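Local atomic coordinates of autotransporter adhesin/invasin TibA (PDB entry 4Q1Q), a protein that mediates adhesion to and invasion of human intestinal epithelial cells, drives bacterial aggregation through TibA-TibA contacts between cells, and enhances biofilm formation. Residues Lys44-Ser49 with Val63-Ser68; His84-Gly89 with Thr103-Gly108; Thr227-Gly232 with Thr246-Gly251. All coordinates share one frame; numbering follows the deposited sequence.

Contact 1 (Lys44-Ser49 with Val63-Ser68). With 289 (D-glycero-alpha-D-manno-heptopyranose), chain F; 289 (D-glycero-alpha-D-manno-heptopyranose), chain H; 289 (D-glycero-alpha-D-manno-heptopyranose), chain G; 289 (D-glycero-alpha-D-manno-heptopyranose), chain D.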
loop_
_atom_site.group_PDB
_atom_site.type_symbol
_atom_site.label_atom_id
_atom_site.label_comp_id
_atom_site.label_asym_id
_atom_site.label_seq_id
_atom_site.Cartn_x
_atom_site.Cartn_y
_atom_site.Cartn_z
ATOM N N LYS A 44 25.963 5.859 6.090
ATOM C CA LYS A 44 24.910 5.625 7.066
ATOM C C LYS A 44 24.491 6.902 7.812
ATOM O O LYS A 44 25.309 7.523 8.493
ATOM C CB LYS A 44 25.390 4.584 8.082
ATOM C CG LYS A 44 25.969 3.314 7.476
ATOM C CD LYS A 44 25.499 2.057 8.192
ATOM C CE LYS A 44 25.477 0.847 7.269
ATOM N NZ LYS A 44 24.316 -0.055 7.520
ATOM N N GLN A 45 23.231 7.311 7.682
ATOM C CA GLN A 45 22.643 8.331 8.553
ATOM C C GLN A 45 21.743 7.715 9.623
ATOM O O GLN A 45 20.786 7.000 9.312
ATOM C CB GLN A 45 21.814 9.339 7.752
ATOM C CG GLN A 45 21.404 10.567 8.560
ATOM C CD GLN A 45 20.415 11.467 7.840
ATOM O OE1 GLN A 45 19.263 11.090 7.641
ATOM N NE2 GLN A 45 20.839 12.676 7.488
ATOM N N TYR A 46 22.032 8.009 10.886
ATOM C CA TYR A 46 21.225 7.503 11.980
ATOM C C TYR A 46 20.498 8.674 12.616
ATOM O O TYR A 46 21.140 9.561 13.178
ATOM C CB TYR A 46 22.060 6.813 13.056
ATOM C CG TYR A 46 22.868 5.623 12.597
ATOM C CD1 TYR A 46 23.995 5.811 11.808
ATOM C CD2 TYR A 46 22.530 4.325 12.971
ATOM C CE1 TYR A 46 24.765 4.741 11.394
ATOM C CE2 TYR A 46 23.299 3.246 12.565
ATOM C CZ TYR A 46 24.413 3.466 11.771
ATOM O OH TYR A 46 25.229 2.458 11.310
ATOM N N VAL A 47 19.170 8.661 12.530
ATOM C CA VAL A 47 18.343 9.716 13.099
ATOM C C VAL A 47 17.727 9.222 14.399
ATOM O O VAL A 47 16.748 8.479 14.366
ATOM C CB VAL A 47 17.220 10.171 12.151
ATOM C CG1 VAL A 47 16.545 11.416 12.712
ATOM C CG2 VAL A 47 17.727 10.454 10.744
ATOM N N SER A 48 18.268 9.643 15.540
ATOM C CA SER A 48 17.806 9.139 16.838
ATOM C C SER A 48 16.767 10.026 17.527
ATOM O O SER A 48 16.287 11.018 16.974
ATOM C CB SER A 48 18.980 8.917 17.800
ATOM O OG SER A 48 20.164 8.428 17.182
ATOM N N SER A 49 16.393 9.683 18.753
ATOM C CA SER A 49 15.313 10.417 19.413
ATOM C C SER A 49 15.551 11.922 19.448
ATOM O O SER A 49 16.585 12.386 19.930
ATOM C CB SER A 49 15.137 9.913 20.843
ATOM O OG SER A 49 14.051 10.560 21.503
ATOM N N VAL A 63 22.167 4.135 3.221
ATOM C CA VAL A 63 21.058 3.906 4.154
ATOM C C VAL A 63 20.776 5.043 5.158
ATOM O O VAL A 63 21.706 5.518 5.820
ATOM C CB VAL A 63 21.313 2.618 4.957
ATOM C CG1 VAL A 63 22.520 2.769 5.871
ATOM C CG2 VAL A 63 20.095 2.239 5.786
ATOM N N GLN A 64 19.512 5.465 5.266
ATOM C CA GLN A 64 18.985 6.327 6.342
ATOM C C GLN A 64 18.201 5.523 7.378
ATOM O O GLN A 64 17.156 4.958 7.056
ATOM C CB GLN A 64 18.044 7.416 5.799
ATOM C CG GLN A 64 17.463 8.387 6.826
ATOM C CD GLN A 64 16.501 9.407 6.230
ATOM O OE1 GLN A 64 15.500 9.049 5.605
ATOM N NE2 GLN A 64 16.799 10.692 6.404
ATOM N N HIS A 65 18.699 5.457 8.607
ATOM C CA HIS A 65 18.029 4.799 9.714
ATOM C C HIS A 65 17.241 5.806 10.538
ATOM O O HIS A 65 17.829 6.758 11.071
ATOM C CB HIS A 65 19.038 4.128 10.647
ATOM C CG HIS A 65 19.849 3.055 9.995
ATOM N ND1 HIS A 65 19.646 1.715 10.256
ATOM C CD2 HIS A 65 20.856 3.119 9.091
ATOM C CE1 HIS A 65 20.485 0.999 9.529
ATOM N NE2 HIS A 65 21.214 1.825 8.800
ATOM N N VAL A 66 15.930 5.590 10.642
ATOM C CA VAL A 66 15.082 6.413 11.505
ATOM C C VAL A 66 14.647 5.659 12.748
ATOM O O VAL A 66 13.742 4.825 12.706
ATOM C CB VAL A 66 13.806 6.901 10.805
ATOM C CG1 VAL A 66 13.085 7.897 11.697
ATOM C CG2 VAL A 66 14.140 7.485 9.441
ATOM N N SER A 67 15.296 5.981 13.860
ATOM C CA SER A 67 15.083 5.263 15.103
ATOM C C SER A 67 14.037 5.962 15.937
ATOM O O SER A 67 13.447 6.939 15.490
ATOM C CB SER A 67 16.378 5.168 15.898
ATOM O OG SER A 67 17.336 4.411 15.183
ATOM N N SER A 68 13.793 5.424 17.128
ATOM C CA SER A 68 12.676 5.844 17.957
ATOM C C SER A 68 12.778 7.308 18.340
ATOM O O SER A 68 13.778 7.754 18.909
ATOM C CB SER A 68 12.646 5.007 19.232
ATOM O OG SER A 68 11.611 5.404 20.117
HETATM O O7 289 F . 12.838 15.204 21.781
HETATM C C7 289 F . 13.255 15.248 23.151
HETATM C C6 289 F . 14.295 14.170 23.437
HETATM O O6 289 F . 14.691 14.307 24.807
HETATM C C5 289 F . 13.811 12.746 23.157
HETATM O O5 289 F . 14.921 11.850 23.198
HETATM C C1 289 F . 14.530 10.561 22.718
HETATM C C2 289 F . 13.762 9.882 23.838
HETATM O O2 289 F . 14.561 9.819 25.025
HETATM C C3 289 F . 12.486 10.697 24.033
HETATM O O3 289 F . 11.788 10.332 25.229
HETATM C C4 289 F . 12.752 12.195 24.110
HETATM O O4 289 F . 11.484 12.738 23.751
HETATM O O7 289 H . 7.327 8.367 21.445
HETATM C C7 289 H . 7.715 7.054 21.027
HETATM C C6 289 H . 9.218 6.848 21.180
HETATM O O6 289 H . 9.774 7.893 21.989
HETATM C C5 289 H . 9.499 5.476 21.780
HETATM O O5 289 H . 10.661 4.869 21.213
HETATM C C1 289 H . 11.863 5.616 21.392
HETATM C C2 289 H . 12.196 5.586 22.885
HETATM O O2 289 H . 13.375 6.342 23.199
HETATM C C3 289 H . 11.042 6.140 23.724
HETATM O O3 289 H . 11.000 7.575 23.674
HETATM C C4 289 H . 9.685 5.575 23.293
HETATM O O4 289 H . 9.522 4.256 23.826
HETATM O O7 289 G . 17.046 3.151 20.977
HETATM C C7 289 G . 16.839 3.258 19.558
HETATM C C6 289 G . 17.941 2.459 18.868
HETATM O O6 289 G . 17.813 1.084 19.242
HETATM C C5 289 G . 17.881 2.574 17.350
HETATM O O5 289 G . 18.490 3.815 17.006
HETATM C C1 289 G . 18.505 4.004 15.593
HETATM C C2 289 G . 19.443 2.991 14.949
HETATM O O2 289 G . 20.745 2.976 15.541
HETATM C C3 289 G . 18.759 1.645 15.146
HETATM O O3 289 G . 19.527 0.629 14.495
HETATM C C4 289 G . 18.601 1.431 16.646
HETATM O O4 289 G . 17.832 0.250 16.838
HETATM O O7 289 D . 19.720 4.966 22.341
HETATM C C7 289 D . 19.225 5.879 21.355
HETATM C C6 289 D . 20.296 6.826 20.815
HETATM O O6 289 D . 21.525 6.740 21.544
HETATM C C5 289 D . 20.589 6.549 19.344
HETATM O O5 289 D . 21.177 7.752 18.861
HETATM C C1 289 D . 21.257 7.747 17.430
HETATM C C2 289 D . 22.301 6.706 17.005
HETATM O O2 289 D . 23.609 7.024 17.498
HETATM C C3 289 D . 21.796 5.350 17.499
HETATM O O3 289 D . 22.720 4.293 17.227
HETATM C C4 289 D . 21.532 5.400 18.995
HETATM O O4 289 D . 20.991 4.125 19.336
#

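Contact 2 (His84-Gly89 with Thr103-Gly108). With 289 (D-glycero-alpha-D-manno-heptopyranose), chain I; 289 (D-glycero-alpha-D-manno-heptopyranose), chain J; 289 (D-glycero-alpha-D-manno-heptopyranose), chain K; 289 (D-glycero-alpha-D-manno-heptopyranose), chain L.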
loop_
_atom_site.group_PDB
_atom_site.type_symbol
_atom_site.label_atom_id
_atom_site.label_comp_id
_atom_site.label_asym_id
_atom_site.label_seq_id
_atom_site.Cartn_x
_atom_site.Cartn_y
_atom_site.Cartn_z
ATOM N N HIS A 84 15.153 2.904 6.330
ATOM C CA HIS A 84 14.614 2.007 7.338
ATOM C C HIS A 84 13.947 2.856 8.404
ATOM O O HIS A 84 14.634 3.559 9.149
ATOM C CB HIS A 84 15.692 1.179 8.047
ATOM C CG HIS A 84 16.357 0.148 7.190
ATOM N ND1 HIS A 84 17.333 -0.696 7.676
ATOM C CD2 HIS A 84 16.201 -0.167 5.880
ATOM C CE1 HIS A 84 17.775 -1.462 6.694
ATOM N NE2 HIS A 84 17.097 -1.167 5.597
ATOM N N VAL A 85 12.623 2.777 8.496
ATOM C CA VAL A 85 11.899 3.446 9.575
ATOM C C VAL A 85 11.587 2.452 10.666
ATOM O O VAL A 85 10.648 1.655 10.585
ATOM C CB VAL A 85 10.560 4.044 9.131
ATOM C CG1 VAL A 85 9.881 4.799 10.264
ATOM C CG2 VAL A 85 10.794 4.970 7.956
ATOM N N SER A 86 12.409 2.530 11.698
ATOM C CA SER A 86 12.289 1.597 12.802
ATOM C C SER A 86 11.330 2.113 13.858
ATOM O O SER A 86 10.793 3.213 13.775
ATOM C CB SER A 86 13.656 1.323 13.438
ATOM O OG SER A 86 14.571 0.859 12.463
ATOM N N SER A 87 11.153 1.259 14.854
ATOM C CA SER A 87 10.153 1.404 15.891
ATOM C C SER A 87 10.214 2.792 16.512
ATOM O O SER A 87 11.261 3.197 17.003
ATOM C CB SER A 87 10.412 0.294 16.910
ATOM O OG SER A 87 9.400 0.187 17.901
ATOM N N GLY A 88 9.112 3.531 16.450
ATOM C CA GLY A 88 9.015 4.820 17.125
ATOM C C GLY A 88 9.464 5.910 16.184
ATOM O O GLY A 88 9.182 7.076 16.423
ATOM N N GLY A 89 10.138 5.526 15.106
ATOM C CA GLY A 89 10.539 6.442 14.047
ATOM C C GLY A 89 9.417 6.888 13.129
ATOM O O GLY A 89 8.426 6.188 12.947
ATOM N N THR A 103 11.380 0.871 3.918
ATOM C CA THR A 103 10.884 -0.251 4.697
ATOM C C THR A 103 10.467 0.312 6.039
ATOM O O THR A 103 11.255 1.007 6.683
ATOM C CB THR A 103 11.955 -1.332 4.929
ATOM O OG1 THR A 103 12.373 -1.842 3.657
ATOM C CG2 THR A 103 11.411 -2.464 5.795
ATOM N N VAL A 104 9.240 -0.015 6.439
ATOM C CA VAL A 104 8.714 0.376 7.737
ATOM C C VAL A 104 8.531 -0.851 8.612
ATOM O O VAL A 104 7.650 -1.703 8.392
ATOM C CB VAL A 104 7.353 1.077 7.592
ATOM C CG1 VAL A 104 6.899 1.638 8.933
ATOM C CG2 VAL A 104 7.423 2.126 6.488
ATOM N N PHE A 105 9.379 -0.896 9.633
ATOM C CA PHE A 105 9.493 -2.052 10.493
ATOM C C PHE A 105 8.505 -1.917 11.639
ATOM O O PHE A 105 7.708 -0.983 11.722
ATOM C CB PHE A 105 10.913 -2.161 11.051
ATOM C CG PHE A 105 11.947 -2.541 10.038
ATOM C CD1 PHE A 105 12.217 -3.874 9.768
ATOM C CD2 PHE A 105 12.707 -1.570 9.408
ATOM C CE1 PHE A 105 13.208 -4.235 8.867
ATOM C CE2 PHE A 105 13.698 -1.917 8.508
ATOM C CZ PHE A 105 13.945 -3.252 8.231
ATOM N N SER A 106 8.599 -2.844 12.580
ATOM C CA SER A 106 7.695 -2.816 13.727
ATOM C C SER A 106 7.715 -1.474 14.448
ATOM O O SER A 106 8.787 -0.991 14.802
ATOM C CB SER A 106 8.086 -3.913 14.717
ATOM O OG SER A 106 7.017 -4.232 15.594
ATOM N N GLY A 107 6.546 -0.889 14.688
ATOM C CA GLY A 107 6.435 0.348 15.455
ATOM C C GLY A 107 6.762 1.604 14.670
ATOM O O GLY A 107 6.486 2.696 15.151
ATOM N N GLY A 108 7.323 1.472 13.468
ATOM C CA GLY A 108 7.581 2.598 12.573
ATOM C C GLY A 108 6.341 3.100 11.844
ATOM O O GLY A 108 5.317 2.408 11.715
HETATM O O7 289 I . 14.600 -3.218 16.567
HETATM C C7 289 I . 14.559 -2.790 15.201
HETATM C C6 289 I . 15.754 -1.878 14.958
HETATM O O6 289 I . 16.949 -2.609 15.270
HETATM C C5 289 I . 15.667 -1.308 13.541
HETATM O O5 289 I . 15.887 0.080 13.810
HETATM C C1 289 I . 15.863 0.881 12.626
HETATM C C2 289 I . 17.012 0.522 11.693
HETATM O O2 289 I . 18.276 0.730 12.341
HETATM C C3 289 I . 16.781 -0.921 11.263
HETATM O O3 289 I . 17.899 -1.298 10.466
HETATM C C4 289 I . 16.619 -1.844 12.467
HETATM O O4 289 I . 16.114 -3.065 11.917
HETATM O O7 289 J . 12.704 1.383 20.913
HETATM C C7 289 J . 12.003 1.017 22.104
HETATM C C6 289 J . 10.793 0.199 21.680
HETATM O O6 289 J . 10.140 -0.299 22.851
HETATM C C5 289 J . 9.844 1.049 20.835
HETATM O O5 289 J . 10.032 0.718 19.459
HETATM C C1 289 J . 9.545 -0.539 18.983
HETATM C C2 289 J . 8.089 -0.813 19.358
HETATM O O2 289 J . 8.005 -1.936 20.244
HETATM C C3 289 J . 7.511 0.449 19.993
HETATM O O3 289 J . 6.166 0.158 20.370
HETATM C C4 289 J . 8.362 0.908 21.175
HETATM O O4 289 J . 7.889 2.197 21.581
HETATM O O7 289 K . 8.430 -5.997 21.262
HETATM C C7 289 K . 9.360 -5.168 20.552
HETATM C C6 289 K . 9.342 -5.252 19.019
HETATM O O6 289 K . 9.779 -6.547 18.574
HETATM C C5 289 K . 8.018 -4.910 18.318
HETATM O O5 289 K . 7.814 -5.816 17.229
HETATM C C1 289 K . 6.827 -5.295 16.334
HETATM C C2 289 K . 5.443 -5.396 16.975
HETATM O O2 289 K . 5.052 -6.757 17.201
HETATM C C3 289 K . 5.480 -4.592 18.274
HETATM O O3 289 K . 4.315 -4.865 19.064
HETATM C C4 289 K . 6.712 -4.894 19.124
HETATM O O4 289 K . 6.704 -3.847 20.101
HETATM O O7 289 L . 3.694 5.114 14.935
HETATM C C7 289 L . 3.028 3.874 14.672
HETATM C C6 289 L . 1.747 4.143 13.889
HETATM O O6 289 L . 0.740 4.636 14.779
HETATM C C5 289 L . 1.987 5.158 12.780
HETATM O O5 289 L . 2.676 4.530 11.700
HETATM C C1 289 L . 3.058 5.469 10.697
HETATM C C2 289 L . 1.810 6.067 10.060
HETATM O O2 289 L . 1.091 5.042 9.364
HETATM C C3 289 L . 0.905 6.696 11.114
HETATM O O3 289 L . -0.350 7.041 10.520
HETATM C C4 289 L . 0.672 5.736 12.275
HETATM O O4 289 L . 0.014 6.430 13.341
#

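Contact 3 (Thr227-Gly232 with Thr246-Gly251). With 289 (D-glycero-alpha-D-manno-heptopyranose), chain B; 289 (D-glycero-alpha-D-manno-heptopyranose), chain C.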
loop_
_atom_site.group_PDB
_atom_site.type_symbol
_atom_site.label_atom_id
_atom_site.label_comp_id
_atom_site.label_asym_id
_atom_site.label_seq_id
_atom_site.Cartn_x
_atom_site.Cartn_y
_atom_site.Cartn_z
ATOM N N THR A 227 -20.745 -3.098 -2.250
ATOM C CA THR A 227 -21.817 -2.363 -2.909
ATOM C C THR A 227 -21.365 -2.159 -4.336
ATOM O O THR A 227 -20.273 -1.652 -4.563
ATOM C CB THR A 227 -22.218 -1.023 -2.247
ATOM O OG1 THR A 227 -22.889 -1.297 -1.021
ATOM C CG2 THR A 227 -23.250 -0.263 -3.069
ATOM N N VAL A 228 -22.210 -2.607 -5.262
ATOM C CA VAL A 228 -21.904 -2.492 -6.682
ATOM C C VAL A 228 -22.788 -1.392 -7.285
ATOM O O VAL A 228 -24.008 -1.541 -7.456
ATOM C CB VAL A 228 -22.059 -3.825 -7.446
ATOM C CG1 VAL A 228 -21.353 -3.733 -8.791
ATOM C CG2 VAL A 228 -21.509 -4.998 -6.646
ATOM N N TYR A 229 -22.140 -0.265 -7.562
ATOM C CA TYR A 229 -22.838 0.904 -8.075
ATOM C C TYR A 229 -22.889 0.722 -9.580
ATOM O O TYR A 229 -22.151 -0.076 -10.164
ATOM C CB TYR A 229 -22.150 2.221 -7.701
ATOM C CG TYR A 229 -22.164 2.545 -6.219
ATOM C CD1 TYR A 229 -23.334 2.942 -5.572
ATOM C CD2 TYR A 229 -21.003 2.431 -5.458
ATOM C CE1 TYR A 229 -23.349 3.197 -4.209
ATOM C CE2 TYR A 229 -21.003 2.695 -4.105
ATOM C CZ TYR A 229 -22.176 3.080 -3.487
ATOM O OH TYR A 229 -22.138 3.345 -2.136
ATOM N N SER A 230 -23.786 1.480 -10.195
ATOM C CA SER A 230 -23.964 1.462 -11.641
ATOM C C SER A 230 -22.631 1.416 -12.398
ATOM O O SER A 230 -21.744 2.222 -12.152
ATOM C CB SER A 230 -24.782 2.691 -12.044
ATOM O OG SER A 230 -25.280 2.617 -13.371
ATOM N N GLY A 231 -22.482 0.460 -13.311
ATOM C CA GLY A 231 -21.251 0.245 -14.059
ATOM C C GLY A 231 -20.187 -0.573 -13.340
ATOM O O GLY A 231 -19.125 -0.847 -13.915
ATOM N N GLY A 232 -20.449 -0.931 -12.085
ATOM C CA GLY A 232 -19.522 -1.757 -11.316
ATOM C C GLY A 232 -19.791 -3.236 -11.536
ATOM O O GLY A 232 -20.908 -3.628 -11.860
ATOM N N THR A 246 -24.765 -5.882 -2.387
ATOM C CA THR A 246 -25.916 -5.179 -2.924
ATOM C C THR A 246 -25.557 -4.722 -4.341
ATOM O O THR A 246 -24.480 -4.179 -4.600
ATOM C CB THR A 246 -26.368 -4.036 -1.983
ATOM O OG1 THR A 246 -27.711 -3.658 -2.312
ATOM C CG2 THR A 246 -25.482 -2.826 -2.132
ATOM N N ILE A 247 -26.467 -5.006 -5.267
ATOM C CA ILE A 247 -26.267 -4.636 -6.662
ATOM C C ILE A 247 -27.317 -3.583 -6.989
ATOM O O ILE A 247 -28.516 -3.874 -7.059
ATOM C CB ILE A 247 -26.410 -5.806 -7.663
ATOM C CG1 ILE A 247 -25.616 -7.022 -7.181
ATOM C CG2 ILE A 247 -25.944 -5.397 -9.056
ATOM C CD1 ILE A 247 -26.444 -8.051 -6.451
ATOM N N THR A 248 -26.801 -2.383 -7.220
ATOM C CA THR A 248 -27.607 -1.225 -7.520
ATOM C C THR A 248 -27.906 -1.250 -9.006
ATOM O O THR A 248 -27.172 -1.808 -9.825
ATOM C CB THR A 248 -26.889 0.092 -7.169
ATOM O OG1 THR A 248 -25.822 0.333 -8.099
ATOM C CG2 THR A 248 -26.371 0.063 -5.724
ATOM N N SER A 249 -29.029 -0.621 -9.318
ATOM C CA SER A 249 -29.444 -0.408 -10.690
ATOM C C SER A 249 -28.239 -0.074 -11.550
ATOM O O SER A 249 -27.548 0.904 -11.281
ATOM C CB SER A 249 -30.443 0.741 -10.739
ATOM O OG SER A 249 -31.235 0.610 -11.901
ATOM N N GLY A 250 -27.970 -0.890 -12.564
ATOM C CA GLY A 250 -26.859 -0.628 -13.470
ATOM C C GLY A 250 -25.562 -1.301 -13.047
ATOM O O GLY A 250 -24.558 -1.216 -13.757
ATOM N N GLY A 251 -25.561 -1.972 -11.901
ATOM C CA GLY A 251 -24.369 -2.695 -11.455
ATOM C C GLY A 251 -24.469 -4.169 -11.786
ATOM O O GLY A 251 -25.537 -4.613 -12.205
HETATM O O7 289 B . -22.019 6.475 -16.270
HETATM C C7 289 B . -21.799 6.569 -14.858
HETATM C C6 289 B . -22.509 5.546 -13.966
HETATM O O6 289 B . -23.230 6.257 -12.946
HETATM C C5 289 B . -23.483 4.518 -14.561
HETATM O O5 289 B . -24.811 4.784 -14.102
HETATM C C1 289 B . -25.590 3.589 -14.193
HETATM C C2 289 B . -25.865 3.163 -15.639
HETATM O O2 289 B . -26.870 3.944 -16.305
HETATM C C3 289 B . -24.529 3.143 -16.382
HETATM O O3 289 B . -24.737 3.070 -17.797
HETATM C C4 289 B . -23.618 4.324 -16.070
HETATM O O4 289 B . -22.366 3.967 -16.650
HETATM O O7 289 C . -27.938 5.417 -12.312
HETATM C C7 289 C . -28.846 4.317 -12.173
HETATM C C6 289 C . -29.736 4.204 -13.411
HETATM O O6 289 C . -29.058 4.722 -14.562
HETATM C C5 289 C . -30.168 2.762 -13.653
HETATM O O5 289 C . -31.273 2.519 -12.779
HETATM C C1 289 C . -31.781 1.195 -12.927
HETATM C C2 289 C . -32.343 0.975 -14.323
HETATM O O2 289 C . -33.376 1.921 -14.607
HETATM C C3 289 C . -31.166 1.111 -15.281
HETATM O O3 289 C . -31.599 0.867 -16.624
HETATM C C4 289 C . -30.546 2.494 -15.109
HETATM O O4 289 C . -29.391 2.556 -15.952
#

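Contact 1 (Lys44-Ser49 with Val63-Ser68)
Lys44 through Val47 pair residue for residue with Val63 through Val66 as neighbouring parallel strands whose axes approach to 4.7 Å, bonded through Gln45 N to Val63 O, His65 N to Gln45 O, Val47 N to His65 O and, past the strand end, Ser67 N to Val47 O. On the buried face shared with Val47 and Val66, the amides of Gln45 and Gln64 lie alongside each other. Both side chains are extended, with CG anti to N (chi1 -169° in Gln45), which brings the amides side by side, nearly coplanar (planes 25° apart). Gln64 NE2 donates to Gln45 OE1 at 2.8 Å, within the donor's own amide plane, and Gln64 OE1 is held in turn by Gln83 NE2 and Ser75 OG, bonds that probably fix which way round the Gln64 amide sits. On the opposite face Tyr46 and His65 form an offset stack, centroids 4.8 Å apart and planes at 9°, with His65 CD2 over the rim of the Tyr46 ring. Tyr46 stacks also on His27, while His65 ND1 bonds to O2 of the heptose carried by Ser86. Lys44 bends over Val63, its NZ 3.7 Å from Val63 CG1. Heptoses D, F, G and H are joined through C1 to Ser48, Ser49, Ser67 and Ser68; O2 of heptose G lies 3.4 Å from Tyr46 CD2, at the ring edge. The chemistry separates two sides of a beta-helix wall: interior amides linked from coil to coil, and an exterior where stacked rings are flanked by serine-linked sugars.

Contact 2 (His84-Gly89 with Thr103-Gly108)
With chi1 of -69° in His84 and -70° in Phe105, both rings swing beside their own backbone N, to the same side of the wall, and the CE2 edge of Phe105 points into the face of His84. The pair is T-shaped (edge-to-face), its planes at 75°, and Phe105 CE2 lies 3.6 Å from His84 CG, toward the rim of the imidazole. At the edge of that imidazole, in its plane, ND1 shares a 2.9 Å hydrogen bond with O3 of heptose I, the sugar linked through C1 to Ser86 OG. The same sugar also reaches Phe105: its O4 sits 4.2 Å above the ring centre, while Thr103 CG2 packs 3.5 Å from the plane on the other face. These strands belong to successive coils of the parallel beta-helix of the passenger region, bonded by Val85 N to Thr103 O and by Phe105 N to Val85 O. Each strand then leaves through a type II turn, Ser86 to Gly89 and Phe105 to Gly108, closed by its own N-H to carbonyl bond. The turns stack, Gly88 N reaching Gly107 O at 3.0 Å from above the carbonyl plane. Gly107, with positive phi, passes close beside Ser87. Toward the interior Val85 CG1 meets Gly108 CA at 3.9 Å, and within the turns Ser87 and Ser106 carry heptoses J and K.

Contact 3 (Thr227-Gly232 with Thr246-Gly251)
Thr248 and Val228 are joined by two hydrogen bonds. Val228 O accepts both, from Thr248 N at 2.9 Å and from Thr248 OG1 at 2.7 Å; the hydroxyl comes in the carbonyl plane, on a lone pair. A chi1 of 72° places OG1 between N and the carbonyl carbon of Thr248, turned back toward the preceding coil. Val228 N completes the ladder with Thr246 O, and Gly231 N donates to Gly250 O at 2.7 Å, almost straight at the hydrogen but 54° out of the carbonyl plane. Those glycines belong to stacked type II turns, Tyr229 to Gly232 and Thr248 to Gly251; Arg214 NH1 bonds to Gly231 O from the coil before.

Van der Waals contact comes mainly from methyl groups. Thr246 CG2 stands alongside Thr227, in apolar contact with its CG2 at 3.5 Å and 3.2 Å from its hydroxyl OG1, and Thr227 CG2 also covers the rim of one face of the Tyr229 ring. Thr248 CG2 approaches Tyr229 CD1 at 4.2 Å, and the Tyr210 ring meets that of Tyr229 nearly in parallel. On the buried face Val228 lies beside Ile247 and Gly251, in loose contact.

Covalent bonds join Ser230 OG to C1 of heptose B and Ser249 OG to C1 of heptose C, setting the two sugars on consecutive turns. Together the double grip on Val228 O and the turn-to-turn bond probably help hold the register of this corner of the beta-helix, while glycosylated serines at matching positions place two sugars one next to the other on its edge.

In the fold
The three contacts follow in series along a beta-helix in which equivalent segments recur about every 19 residues, each contact joining one coil to the next. Contacts 1 and 2 lie on the same wall, their centres 10 Å apart: strands 63-66 and 82-85 are neighbours, linked by probable bonds from Val66 N to His84 O and from Val66 O to Ser86 N. Contact 3 belongs to a different run of parallel strands, 226-228 beside 241-247, past the chain's centre, its own centre about 48 Å from that of contact 1 and 40 Å from that of contact 2. Heptosylated serines occur at both ends of this span, consistent with sugars displayed along the elongated fragment.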